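PUA domain-containing protein (Thermoplasma acidophilum DSM 1728, PDB 1Q7H) is of unknown function but, with its PUA domain, probably binds RNA and may take part in translation initiation. Local coordinates at residues F108-S111 / Y115-A118; S59-N64 / E147-F152; R14-M19 / I24-E29; S40-Y43 / M49-Q52. One frame throughout, in Å; residues are numbered along the deposited sequence.

Interaction 1. Residues F108-S111 / Y115-A118; sequences FVKS and YFIA
One face of the Phe116 ring carries Lys110 CB, a CH-pi contact with the carbon 3.9 Å from the ring centroid and displaced toward the rim, while Phe108 O lies at the ring edge, 3.7 Å from Phe116 CE1. The Tyr115 ring is met in a similar way: Ser111 CB stands over one of its faces, 3.9 Å from the centroid. Tyr115 CG is lodged between its own backbone N and carbonyl carbon (chi1 55°), which swings the ring back to Ser111 although CB sets off away from that strand. Both polar ends turn to one carboxylate outside the hairpin: Tyr115 OH is hydrogen-bonded to Glu80 OE2 and Ser111 OG to Glu80 OE1. On the sheet face that bears Val109 and Ala118, the contact is aliphatic, and beside it Val109 CG1 packs 3.8 Å from Ile117 CG1. With an alanine at Phe116, Lys110 CB and Phe108 CB would probably lose the ring they rest against, and a gap would open toward Leu63 and Ile72. Backbone bonds hold the strands together. Val109 N reaches Ala118 O at 2.9 Å and Ser111 N reaches Tyr115 O at 2.8 Å. Between them Val109 O receives Ile117 N at 2.8 Å and, weakly, Ala118 N. Two consecutive residues, Ile117 and Ala118, thus face the single Val109. This is a classic beta bulge in the antiparallel hairpin of strands 106-111 and 116-122, whose axes here lie 129° apart, within the mixed sheet of the PUA domain.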
loop_
_atom_site.group_PDB
_atom_site.type_symbol
_atom_site.label_atom_id
_atom_site.label_comp_id
_atom_site.label_asym_id
_atom_site.label_seq_id
_atom_site.Cartn_x
_atom_site.Cartn_y
_atom_site.Cartn_z
ATOM N N PHE A 108 1.657 5.278 -0.418
ATOM C CA PHE A 108 2.020 4.405 0.678
ATOM C C PHE A 108 2.251 5.275 1.895
ATOM O O PHE A 108 3.188 6.066 1.938
ATOM C CB PHE A 108 3.259 3.623 0.253
ATOM C CG PHE A 108 3.098 2.991 -1.097
ATOM C CD1 PHE A 108 2.105 2.044 -1.308
ATOM C CD2 PHE A 108 3.862 3.411 -2.178
ATOM C CE1 PHE A 108 1.864 1.522 -2.584
ATOM C CE2 PHE A 108 3.635 2.902 -3.456
ATOM C CZ PHE A 108 2.633 1.954 -3.663
ATOM N N VAL A 109 1.365 5.115 2.870
ATOM C CA VAL A 109 1.359 5.901 4.087
ATOM C C VAL A 109 2.221 5.347 5.198
ATOM O O VAL A 109 2.091 4.189 5.572
ATOM C CB VAL A 109 -0.084 6.029 4.627
ATOM C CG1 VAL A 109 -0.113 6.982 5.815
ATOM C CG2 VAL A 109 -1.013 6.491 3.510
ATOM N N LYS A 110 3.087 6.191 5.745
ATOM C CA LYS A 110 3.946 5.755 6.831
ATOM C C LYS A 110 3.857 6.660 8.048
ATOM O O LYS A 110 3.527 7.843 7.954
ATOM C CB LYS A 110 5.405 5.689 6.376
ATOM C CG LYS A 110 5.928 6.993 5.833
ATOM C CD LYS A 110 7.431 6.933 5.587
ATOM C CE LYS A 110 8.210 7.172 6.859
ATOM N NZ LYS A 110 9.671 7.301 6.610
ATOM N N SER A 111 4.145 6.067 9.197
ATOM C CA SER A 111 4.163 6.780 10.460
ATOM C C SER A 111 5.457 7.585 10.488
ATOM O O SER A 111 6.424 7.237 9.818
ATOM C CB SER A 111 4.182 5.767 11.616
ATOM O OG SER A 111 4.744 6.339 12.786
ATOM N N TYR A 115 7.691 3.073 10.058
ATOM C CA TYR A 115 6.936 1.947 9.505
ATOM C C TYR A 115 5.683 2.369 8.739
ATOM O O TYR A 115 5.067 3.389 9.044
ATOM C CB TYR A 115 6.571 0.952 10.621
ATOM C CG TYR A 115 5.835 1.562 11.787
ATOM C CD1 TYR A 115 4.450 1.696 11.769
ATOM C CD2 TYR A 115 6.533 2.064 12.882
ATOM C CE1 TYR A 115 3.783 2.323 12.808
ATOM C CE2 TYR A 115 5.876 2.693 13.924
ATOM C CZ TYR A 115 4.499 2.827 13.878
ATOM O OH TYR A 115 3.848 3.525 14.870
ATOM N N PHE A 116 5.318 1.574 7.740
ATOM C CA PHE A 116 4.149 1.844 6.912
ATOM C C PHE A 116 2.873 1.343 7.559
ATOM O O PHE A 116 2.861 0.300 8.215
ATOM C CB PHE A 116 4.349 1.221 5.529
ATOM C CG PHE A 116 5.331 1.983 4.680
ATOM C CD1 PHE A 116 4.905 3.052 3.891
ATOM C CD2 PHE A 116 6.690 1.686 4.731
ATOM C CE1 PHE A 116 5.816 3.815 3.172
ATOM C CE2 PHE A 116 7.611 2.444 4.015
ATOM C CZ PHE A 116 7.175 3.511 3.234
ATOM N N ILE A 117 1.792 2.090 7.369
ATOM C CA ILE A 117 0.526 1.740 7.994
ATOM C C ILE A 117 -0.660 1.570 7.054
ATOM O O ILE A 117 -1.665 0.997 7.443
ATOM C CB ILE A 117 0.167 2.784 9.053
ATOM C CG1 ILE A 117 0.046 4.163 8.392
ATOM C CG2 ILE A 117 1.233 2.788 10.157
ATOM C CD1 ILE A 117 -0.251 5.296 9.363
ATOM N N ALA A 118 -0.557 2.056 5.822
ATOM C CA ALA A 118 -1.674 1.902 4.899
ATOM C C ALA A 118 -1.304 2.182 3.458
ATOM O O ALA A 118 -0.223 2.698 3.161
ATOM C CB ALA A 118 -2.827 2.827 5.311
#

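Interaction 2. Residues S59-N64 / E147-F152; sequences SVYLLN and ELIRAF
Ile149 overlaps the hydroxyl end of Tyr61: its CD1 lies 3.5 Å from Tyr61 OH and 3.8 Å from Tyr61 CZ. This is a small helix-to-helix contact between two parts of the fold. The C-terminal helix 147-151, which follows strand 136-142, the last strand of the mixed sheet, comes back against the start of helix 60-65, which follows strand 56-58 of the N-terminal antiparallel sheet. The two side chains come from opposite directions and meet near their ends. The extended outer torsion of Ile149 (chi2 174°) carries CD1 well out from its helix, and the second branch, Ile149 CG2, is 4.0 Å from Tyr61 OH. Val60 joins from the neighbouring helical position; its side chain crosses that of Ile149 at about a right angle, with Val60 CG2 4.2 Å from Ile149 CD1. No hydrogen bond passes between the two segments, so what passes between them here is van der Waals contact, burying 113 Å² with both sides summed. His142 of strand 136-142 touches Ser59, Val60 and Ile149, so it borders both helices. Each helix start has its own polar hold. On the C-terminal side, Asp146 OD1 accepts from the backbone N of Ile149. On the other side Ser59 is the N-cap of helix 60-65. Its hydroxyl is bonded to Pro48 O and also takes Leu62 N at 3.0 Å from OG in a fairly straight bond (159°), whereas Tyr61 N, 3.1 Å from the same Ser59 OG, makes a weak, strongly bent one.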
loop_
_atom_site.group_PDB
_atom_site.type_symbol
_atom_site.label_atom_id
_atom_site.label_comp_id
_atom_site.label_asym_id
_atom_site.label_seq_id
_atom_site.Cartn_x
_atom_site.Cartn_y
_atom_site.Cartn_z
ATOM N N SER A 59 0.591 -5.310 0.439
ATOM C CA SER A 59 0.016 -5.340 1.774
ATOM C C SER A 59 0.886 -4.473 2.679
ATOM O O SER A 59 2.004 -4.122 2.316
ATOM C CB SER A 59 -0.002 -6.768 2.325
ATOM O OG SER A 59 1.295 -7.161 2.723
ATOM N N VAL A 60 0.380 -4.129 3.857
ATOM C CA VAL A 60 1.184 -3.344 4.768
ATOM C C VAL A 60 2.385 -4.180 5.204
ATOM O O VAL A 60 3.413 -3.625 5.572
ATOM C CB VAL A 60 0.385 -2.871 6.006
ATOM C CG1 VAL A 60 -0.549 -1.727 5.610
ATOM C CG2 VAL A 60 -0.409 -4.035 6.598
ATOM N N TYR A 61 2.268 -5.510 5.146
ATOM C CA TYR A 61 3.397 -6.364 5.526
ATOM C C TYR A 61 4.492 -6.230 4.480
ATOM O O TYR A 61 5.670 -6.148 4.818
ATOM C CB TYR A 61 2.990 -7.839 5.628
ATOM C CG TYR A 61 1.813 -8.085 6.531
ATOM C CD1 TYR A 61 1.641 -7.345 7.703
ATOM C CD2 TYR A 61 0.860 -9.051 6.214
ATOM C CE1 TYR A 61 0.539 -7.562 8.538
ATOM C CE2 TYR A 61 -0.239 -9.278 7.035
ATOM C CZ TYR A 61 -0.396 -8.533 8.191
ATOM O OH TYR A 61 -1.490 -8.756 8.986
ATOM N N LEU A 62 4.106 -6.215 3.205
ATOM C CA LEU A 62 5.100 -6.076 2.152
ATOM C C LEU A 62 5.739 -4.689 2.237
ATOM O O LEU A 62 6.946 -4.550 2.088
ATOM C CB LEU A 62 4.480 -6.280 0.766
ATOM C CG LEU A 62 5.453 -6.050 -0.401
ATOM C CD1 LEU A 62 6.685 -6.952 -0.237
ATOM C CD2 LEU A 62 4.767 -6.352 -1.719
ATOM N N LEU A 63 4.934 -3.662 2.487
ATOM C CA LEU A 63 5.473 -2.314 2.583
ATOM C C LEU A 63 6.572 -2.225 3.648
ATOM O O LEU A 63 7.542 -1.475 3.501
ATOM C CB LEU A 63 4.362 -1.316 2.908
ATOM C CG LEU A 63 3.326 -1.014 1.820
ATOM C CD1 LEU A 63 2.378 0.054 2.335
ATOM C CD2 LEU A 63 3.999 -0.529 0.552
ATOM N N ASN A 64 6.430 -3.003 4.711
ATOM C CA ASN A 64 7.405 -2.964 5.788
ATOM C C ASN A 64 8.545 -3.944 5.599
ATOM O O ASN A 64 9.586 -3.808 6.228
ATOM C CB ASN A 64 6.707 -3.183 7.130
ATOM C CG ASN A 64 5.878 -1.978 7.544
ATOM O OD1 ASN A 64 4.649 -2.056 7.717
ATOM N ND2 ASN A 64 6.549 -0.847 7.695
ATOM N N GLU A 147 -10.603 -5.852 5.463
ATOM C CA GLU A 147 -11.215 -7.020 4.837
ATOM C C GLU A 147 -10.234 -7.899 4.080
ATOM O O GLU A 147 -10.371 -9.119 4.071
ATOM C CB GLU A 147 -12.349 -6.591 3.900
ATOM C CG GLU A 147 -12.000 -5.411 2.999
ATOM C CD GLU A 147 -12.967 -5.248 1.833
ATOM O OE1 GLU A 147 -14.197 -5.285 2.062
ATOM O OE2 GLU A 147 -12.492 -5.077 0.687
ATOM N N LEU A 148 -9.244 -7.288 3.439
ATOM C CA LEU A 148 -8.260 -8.065 2.701
ATOM C C LEU A 148 -7.467 -8.968 3.643
ATOM O O LEU A 148 -7.244 -10.142 3.347
ATOM C CB LEU A 148 -7.322 -7.131 1.929
ATOM C CG LEU A 148 -8.047 -6.328 0.843
ATOM C CD1 LEU A 148 -7.134 -5.279 0.216
ATOM C CD2 LEU A 148 -8.553 -7.295 -0.207
ATOM N N ILE A 149 -7.056 -8.428 4.784
ATOM C CA ILE A 149 -6.292 -9.203 5.752
ATOM C C ILE A 149 -7.146 -10.244 6.477
ATOM O O ILE A 149 -6.659 -11.325 6.796
ATOM C CB ILE A 149 -5.585 -8.259 6.774
ATOM C CG1 ILE A 149 -4.258 -7.787 6.174
ATOM C CG2 ILE A 149 -5.342 -8.968 8.115
ATOM C CD1 ILE A 149 -3.557 -6.755 6.999
ATOM N N ARG A 150 -8.412 -9.927 6.734
ATOM C CA ARG A 150 -9.291 -10.879 7.406
ATOM C C ARG A 150 -9.618 -12.017 6.444
ATOM O O ARG A 150 -9.802 -13.160 6.858
ATOM C CB ARG A 150 -10.593 -10.211 7.874
ATOM C CG ARG A 150 -10.421 -9.167 8.980
ATOM C CD ARG A 150 -11.773 -8.756 9.579
ATOM N NE ARG A 150 -12.711 -8.257 8.569
ATOM C CZ ARG A 150 -12.810 -6.984 8.185
ATOM N NH1 ARG A 150 -12.029 -6.054 8.726
ATOM N NH2 ARG A 150 -13.684 -6.643 7.245
ATOM N N ALA A 151 -9.670 -11.703 5.153
ATOM C CA ALA A 151 -9.969 -12.708 4.140
ATOM C C ALA A 151 -8.763 -13.583 3.790
ATOM O O ALA A 151 -8.926 -14.722 3.356
ATOM C CB ALA A 151 -10.485 -12.037 2.887
ATOM N N PHE A 152 -7.556 -13.057 3.972
ATOM C CA PHE A 152 -6.358 -13.815 3.642
ATOM C C PHE A 152 -5.430 -13.960 4.824
ATOM O O PHE A 152 -4.349 -13.375 4.851
ATOM C CB PHE A 152 -5.631 -13.143 2.488
ATOM C CG PHE A 152 -6.418 -13.128 1.224
ATOM C CD1 PHE A 152 -6.639 -14.306 0.519
ATOM C CD2 PHE A 152 -6.992 -11.950 0.765
ATOM C CE1 PHE A 152 -7.422 -14.313 -0.630
ATOM C CE2 PHE A 152 -7.776 -11.939 -0.376
ATOM C CZ PHE A 152 -7.994 -13.131 -1.079
#

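Interaction 3. Residues R14-M19 / I24-E29. Unlike the reference sequence in segment 14-19: Gln18 (reference Ala).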
loop_
_atom_site.group_PDB
_atom_site.type_symbol
_atom_site.label_atom_id
_atom_site.label_comp_id
_atom_site.label_asym_id
_atom_site.label_seq_id
_atom_site.Cartn_x
_atom_site.Cartn_y
_atom_site.Cartn_z
ATOM N N ARG A 14 5.661 -11.566 -13.148
ATOM C CA ARG A 14 4.697 -10.515 -13.445
ATOM C C ARG A 14 4.407 -9.686 -12.196
ATOM O O ARG A 14 4.299 -8.460 -12.258
ATOM C CB ARG A 14 3.388 -11.112 -13.966
ATOM C CG ARG A 14 2.328 -10.059 -14.264
ATOM C CD ARG A 14 1.065 -10.671 -14.829
ATOM N NE ARG A 14 0.311 -11.419 -13.830
ATOM C CZ ARG A 14 -0.629 -10.891 -13.056
ATOM N NH1 ARG A 14 -0.933 -9.602 -13.167
ATOM N NH2 ARG A 14 -1.269 -11.654 -12.181
ATOM N N ILE A 15 4.269 -10.361 -11.064
ATOM C CA ILE A 15 3.990 -9.675 -9.817
ATOM C C ILE A 15 5.214 -8.884 -9.359
ATOM O O ILE A 15 5.072 -7.777 -8.848
ATOM C CB ILE A 15 3.571 -10.674 -8.721
ATOM C CG1 ILE A 15 2.401 -11.525 -9.222
ATOM C CG2 ILE A 15 3.165 -9.936 -7.471
ATOM C CD1 ILE A 15 1.193 -10.720 -9.633
ATOM N N TRP A 16 6.410 -9.434 -9.557
ATOM C CA TRP A 16 7.624 -8.722 -9.158
ATOM C C TRP A 16 7.724 -7.414 -9.928
ATOM O O TRP A 16 8.051 -6.363 -9.362
ATOM C CB TRP A 16 8.890 -9.533 -9.456
ATOM C CG TRP A 16 8.934 -10.905 -8.855
ATOM C CD1 TRP A 16 8.238 -11.356 -7.769
ATOM C CD2 TRP A 16 9.743 -12.001 -9.298
ATOM N NE1 TRP A 16 8.562 -12.670 -7.511
ATOM C CE2 TRP A 16 9.482 -13.089 -8.436
ATOM C CE3 TRP A 16 10.658 -12.170 -10.346
ATOM C CZ2 TRP A 16 10.105 -14.327 -8.588
ATOM C CZ3 TRP A 16 11.278 -13.402 -10.499
ATOM C CH2 TRP A 16 10.998 -14.464 -9.624
ATOM N N GLU A 17 7.450 -7.491 -11.225
ATOM C CA GLU A 17 7.519 -6.327 -12.090
ATOM C C GLU A 17 6.471 -5.290 -11.718
ATOM O O GLU A 17 6.737 -4.100 -11.771
ATOM C CB GLU A 17 7.355 -6.742 -13.552
ATOM C CG GLU A 17 8.375 -7.757 -14.024
ATOM C CD GLU A 17 8.138 -8.193 -15.466
ATOM O OE1 GLU A 17 6.958 -8.348 -15.857
ATOM O OE2 GLU A 17 9.131 -8.394 -16.202
ATOM N N GLN A 18 5.277 -5.732 -11.347
ATOM C CA GLN A 18 4.236 -4.790 -10.947
ATOM C C GLN A 18 4.666 -4.020 -9.695
ATOM O O GLN A 18 4.486 -2.808 -9.609
ATOM C CB GLN A 18 2.929 -5.524 -10.661
ATOM C CG GLN A 18 2.192 -5.933 -11.919
ATOM C CD GLN A 18 1.584 -4.749 -12.643
ATOM O OE1 GLN A 18 1.235 -4.845 -13.816
ATOM N NE2 GLN A 18 1.439 -3.628 -11.942
HETATM N N MSE A 19 5.225 -4.733 -8.724
HETATM C CA MSE A 19 5.674 -4.112 -7.488
HETATM C C MSE A 19 6.918 -3.246 -7.696
HETATM O O MSE A 19 7.107 -2.247 -6.999
HETATM C CB MSE A 19 5.943 -5.189 -6.441
HETATM C CG MSE A 19 4.685 -5.898 -5.963
HETATM SE SE MSE A 19 3.366 -4.683 -5.177
HETATM C CE MSE A 19 2.249 -4.378 -6.737
ATOM N N ILE A 24 9.304 -1.420 -4.967
ATOM C CA ILE A 24 9.175 -2.498 -3.982
ATOM C C ILE A 24 9.848 -3.698 -4.648
ATOM O O ILE A 24 9.341 -4.255 -5.625
ATOM C CB ILE A 24 7.673 -2.791 -3.666
ATOM C CG1 ILE A 24 7.023 -1.530 -3.078
ATOM C CG2 ILE A 24 7.548 -3.955 -2.676
ATOM C CD1 ILE A 24 5.537 -1.613 -2.816
ATOM N N ASP A 25 11.001 -4.084 -4.119
ATOM C CA ASP A 25 11.797 -5.164 -4.693
ATOM C C ASP A 25 11.607 -6.563 -4.114
ATOM O O ASP A 25 12.118 -6.865 -3.037
ATOM C CB ASP A 25 13.281 -4.780 -4.593
ATOM C CG ASP A 25 14.200 -5.775 -5.278
ATOM O OD1 ASP A 25 13.748 -6.879 -5.657
ATOM O OD2 ASP A 25 15.392 -5.451 -5.429
ATOM N N ILE A 26 10.886 -7.419 -4.838
ATOM C CA ILE A 26 10.679 -8.802 -4.408
ATOM C C ILE A 26 11.124 -9.749 -5.516
ATOM O O ILE A 26 10.718 -10.903 -5.562
ATOM C CB ILE A 26 9.203 -9.110 -4.072
ATOM C CG1 ILE A 26 8.298 -8.639 -5.210
ATOM C CG2 ILE A 26 8.814 -8.458 -2.749
ATOM C CD1 ILE A 26 6.844 -9.032 -5.024
ATOM N N THR A 27 11.954 -9.247 -6.419
ATOM C CA THR A 27 12.451 -10.060 -7.522
ATOM C C THR A 27 13.075 -11.333 -6.971
ATOM O O THR A 27 13.859 -11.282 -6.028
ATOM C CB THR A 27 13.510 -9.291 -8.329
ATOM O OG1 THR A 27 12.876 -8.221 -9.037
ATOM C CG2 THR A 27 14.210 -10.208 -9.317
ATOM N N GLY A 28 12.707 -12.475 -7.544
ATOM C CA GLY A 28 13.256 -13.739 -7.083
ATOM C C GLY A 28 12.483 -14.434 -5.974
ATOM O O GLY A 28 12.741 -15.600 -5.683
ATOM N N GLU A 29 11.544 -13.738 -5.344
ATOM C CA GLU A 29 10.757 -14.344 -4.269
ATOM C C GLU A 29 9.671 -15.257 -4.850
ATOM O O GLU A 29 8.936 -14.859 -5.755
ATOM C CB GLU A 29 10.102 -13.250 -3.427
ATOM C CG GLU A 29 11.074 -12.191 -2.919
ATOM C CD GLU A 29 11.504 -12.411 -1.476
ATOM O OE1 GLU A 29 11.134 -13.449 -0.882
ATOM O OE2 GLU A 29 12.217 -11.532 -0.935
HETATM O O HOH W 1 9.883 -6.223 -7.271
#
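Trp16 lays one face of its indole flat against the backbone of the turn that runs from Ile26 to Glu29. Thr27 CA stands over the five-membered ring, 4.1 Å from its centroid, and Gly28 CA over the six-membered ring at 3.8 Å, both as CH-pi contacts. The indole edge is used too: Trp16 NE1 donates to Glu29 O at 2.8 Å, the acceptor lying close to the ring plane and offering an in-plane lone pair, though the bond is bent (132°). The turn is type II, with Gly28 at its third position, where a side chain would collide with the preceding carbonyl oxygen. Ile26 CG1 sits between its own backbone N and carbonyl carbon (chi1 50°), a conformation that brings it 3.7 Å from Trp16 CD1, and Ile26 CD1 continues to Met19 CG at 3.9 Å. Met19, modelled as selenomethionine, also sets its CB against Ile24 CB, while Met19 O accepts from Ile24 N at 3.1 Å. A water bridges the middle, donating to Trp16 O and Ile24 O and accepting from Ile26 N. A leucine in place of Trp16 would probably leave Glu29 O without its donor and the turn without the flat surface it lies on. In the fold, the contact returns the loop along helix 9-20 before strand 32-35 begins. Ile24 and Ile26 reach Leu62 of helix 60-65, Met19 and Ile24 touch Pro58 of strand 56-58, and Ile26 packs on Ile44 of strand 40-44.

Interaction 4. Residues S40-Y43 / M49-Q52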
loop_
_atom_site.group_PDB
_atom_site.type_symbol
_atom_site.label_atom_id
_atom_site.label_comp_id
_atom_site.label_asym_id
_atom_site.label_seq_id
_atom_site.Cartn_x
_atom_site.Cartn_y
_atom_site.Cartn_z
ATOM N N SER A 40 -7.649 -11.883 -4.867
ATOM C CA SER A 40 -6.666 -12.949 -4.730
ATOM C C SER A 40 -5.506 -12.360 -3.941
ATOM O O SER A 40 -5.342 -11.140 -3.896
ATOM C CB SER A 40 -6.173 -13.399 -6.103
ATOM O OG SER A 40 -7.258 -13.804 -6.914
ATOM N N ALA A 41 -4.705 -13.214 -3.321
ATOM C CA ALA A 41 -3.571 -12.732 -2.557
ATOM C C ALA A 41 -2.345 -13.560 -2.860
ATOM O O ALA A 41 -2.438 -14.767 -3.071
ATOM C CB ALA A 41 -3.876 -12.775 -1.054
ATOM N N TYR A 42 -1.197 -12.896 -2.897
ATOM C CA TYR A 42 0.073 -13.561 -3.143
ATOM C C TYR A 42 0.850 -13.515 -1.827
ATOM O O TYR A 42 1.101 -12.442 -1.269
ATOM C CB TYR A 42 0.817 -12.835 -4.256
ATOM C CG TYR A 42 0.049 -12.830 -5.557
ATOM C CD1 TYR A 42 0.245 -13.835 -6.504
ATOM C CD2 TYR A 42 -0.908 -11.844 -5.823
ATOM C CE1 TYR A 42 -0.497 -13.863 -7.691
ATOM C CE2 TYR A 42 -1.650 -11.862 -6.999
ATOM C CZ TYR A 42 -1.442 -12.878 -7.928
ATOM O OH TYR A 42 -2.194 -12.921 -9.080
ATOM N N TYR A 43 1.203 -14.695 -1.330
ATOM C CA TYR A 43 1.915 -14.853 -0.072
ATOM C C TYR A 43 3.402 -15.108 -0.254
ATOM O O TYR A 43 3.824 -15.720 -1.241
ATOM C CB TYR A 43 1.361 -16.049 0.706
ATOM C CG TYR A 43 -0.063 -15.935 1.208
ATOM C CD1 TYR A 43 -0.332 -15.862 2.577
ATOM C CD2 TYR A 43 -1.143 -15.936 0.324
ATOM C CE1 TYR A 43 -1.635 -15.791 3.051
ATOM C CE2 TYR A 43 -2.452 -15.870 0.792
ATOM C CZ TYR A 43 -2.689 -15.795 2.154
ATOM O OH TYR A 43 -3.982 -15.721 2.621
HETATM N N MSE A 49 1.287 -10.736 0.790
HETATM C CA MSE A 49 2.145 -9.636 0.361
HETATM C C MSE A 49 1.570 -8.724 -0.723
HETATM O O MSE A 49 1.852 -7.521 -0.745
HETATM C CB MSE A 49 3.487 -10.215 -0.084
HETATM C CG MSE A 49 4.203 -10.962 1.039
HETATM SE SE MSE A 49 4.865 -9.749 2.419
HETATM C CE MSE A 49 5.860 -10.978 3.529
ATOM N N VAL A 50 0.773 -9.284 -1.626
ATOM C CA VAL A 50 0.167 -8.486 -2.685
ATOM C C VAL A 50 -1.282 -8.911 -2.870
ATOM O O VAL A 50 -1.573 -10.098 -2.989
ATOM C CB VAL A 50 0.906 -8.661 -4.028
ATOM C CG1 VAL A 50 0.293 -7.755 -5.074
ATOM C CG2 VAL A 50 2.386 -8.352 -3.866
ATOM N N PHE A 51 -2.190 -7.942 -2.886
ATOM C CA PHE A 51 -3.602 -8.235 -3.074
ATOM C C PHE A 51 -4.029 -7.824 -4.476
ATOM O O PHE A 51 -3.590 -6.797 -5.001
ATOM C CB PHE A 51 -4.465 -7.462 -2.066
ATOM C CG PHE A 51 -4.201 -7.816 -0.635
ATOM C CD1 PHE A 51 -4.542 -9.069 -0.140
ATOM C CD2 PHE A 51 -3.617 -6.891 0.225
ATOM C CE1 PHE A 51 -4.305 -9.403 1.202
ATOM C CE2 PHE A 51 -3.378 -7.214 1.564
ATOM C CZ PHE A 51 -3.723 -8.474 2.052
ATOM N N GLN A 52 -4.878 -8.642 -5.078
ATOM C CA GLN A 52 -5.423 -8.354 -6.392
ATOM C C GLN A 52 -6.882 -8.025 -6.093
ATOM O O GLN A 52 -7.708 -8.916 -5.946
ATOM C CB GLN A 52 -5.330 -9.586 -7.287
ATOM C CG GLN A 52 -5.960 -9.438 -8.670
ATOM C CD GLN A 52 -5.280 -8.391 -9.540
ATOM O OE1 GLN A 52 -5.590 -7.203 -9.462
ATOM N NE2 GLN A 52 -4.342 -8.832 -10.375
#
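Tyr42 and Val50 form the tight half of this hairpin contact. Tyr42 N donates to Val50 O at 2.8 Å, and Tyr42 O is gripped by two donors, Met49 N at 2.7 Å and Val50 N at 3.2 Å, the latter on an in-plane lone pair. Two residues facing one make a classic beta bulge. The Tyr42 ring, with CG anti to its carbonyl carbon (chi1 -61°), leans back along the strand, and Val50 O lies at the ring edge, 3.4 Å from Tyr42 CD2. On the other sheet face Ala41 CB touches Phe51 CD1 at 3.9 Å in the non-hydrogen-bonded pair, and the Phe51 ring goes on to an edge-to-face contact with His142. Both faces are buried here: helix 9-20 lies against Tyr42 and Val50 through Ile15, and Phe152 packs on Ala41. The far end is looser and partly exposed. Ser40 and Gln52 pair through their backbones, Gln52 N to Ser40 O at 2.8 Å and Ser40 N to Gln52 O at 3.2 Å, but their side chains approach only as far as CB to CB, 4.1 Å. All five hydrogen bonds across the strands are main chain to main chain. The chemistry is consistent with a register set mainly by the backbone, with the side chains adding apolar contact on both faces of the sheet, Tyr42 with Val50 on one and Ala41 with Phe51 on the other.

From the N terminus, interaction 3 closes first, turning residues 24-29 back onto helix 9-20. Interaction 4 then closes the hairpin 40-52, and the two, in series, touch where Ile15 and Met19 meet Tyr42 and Val50. Interaction 2 opens at residue 59, next to the Met49 end of interaction 4, and closes only at 147-152, a loop spanning the mixed PUA sheet. Interaction 1, the hairpin 108-118, is nested inside that loop, and none of the contacts cross. Helix 60-65 touches interactions 1, 3 and 4, with Leu63 against Phe116, joining the N-terminal sheet to the PUA domain. The residue after helix 147-151, Phe152, returns to the hairpin of interaction 4.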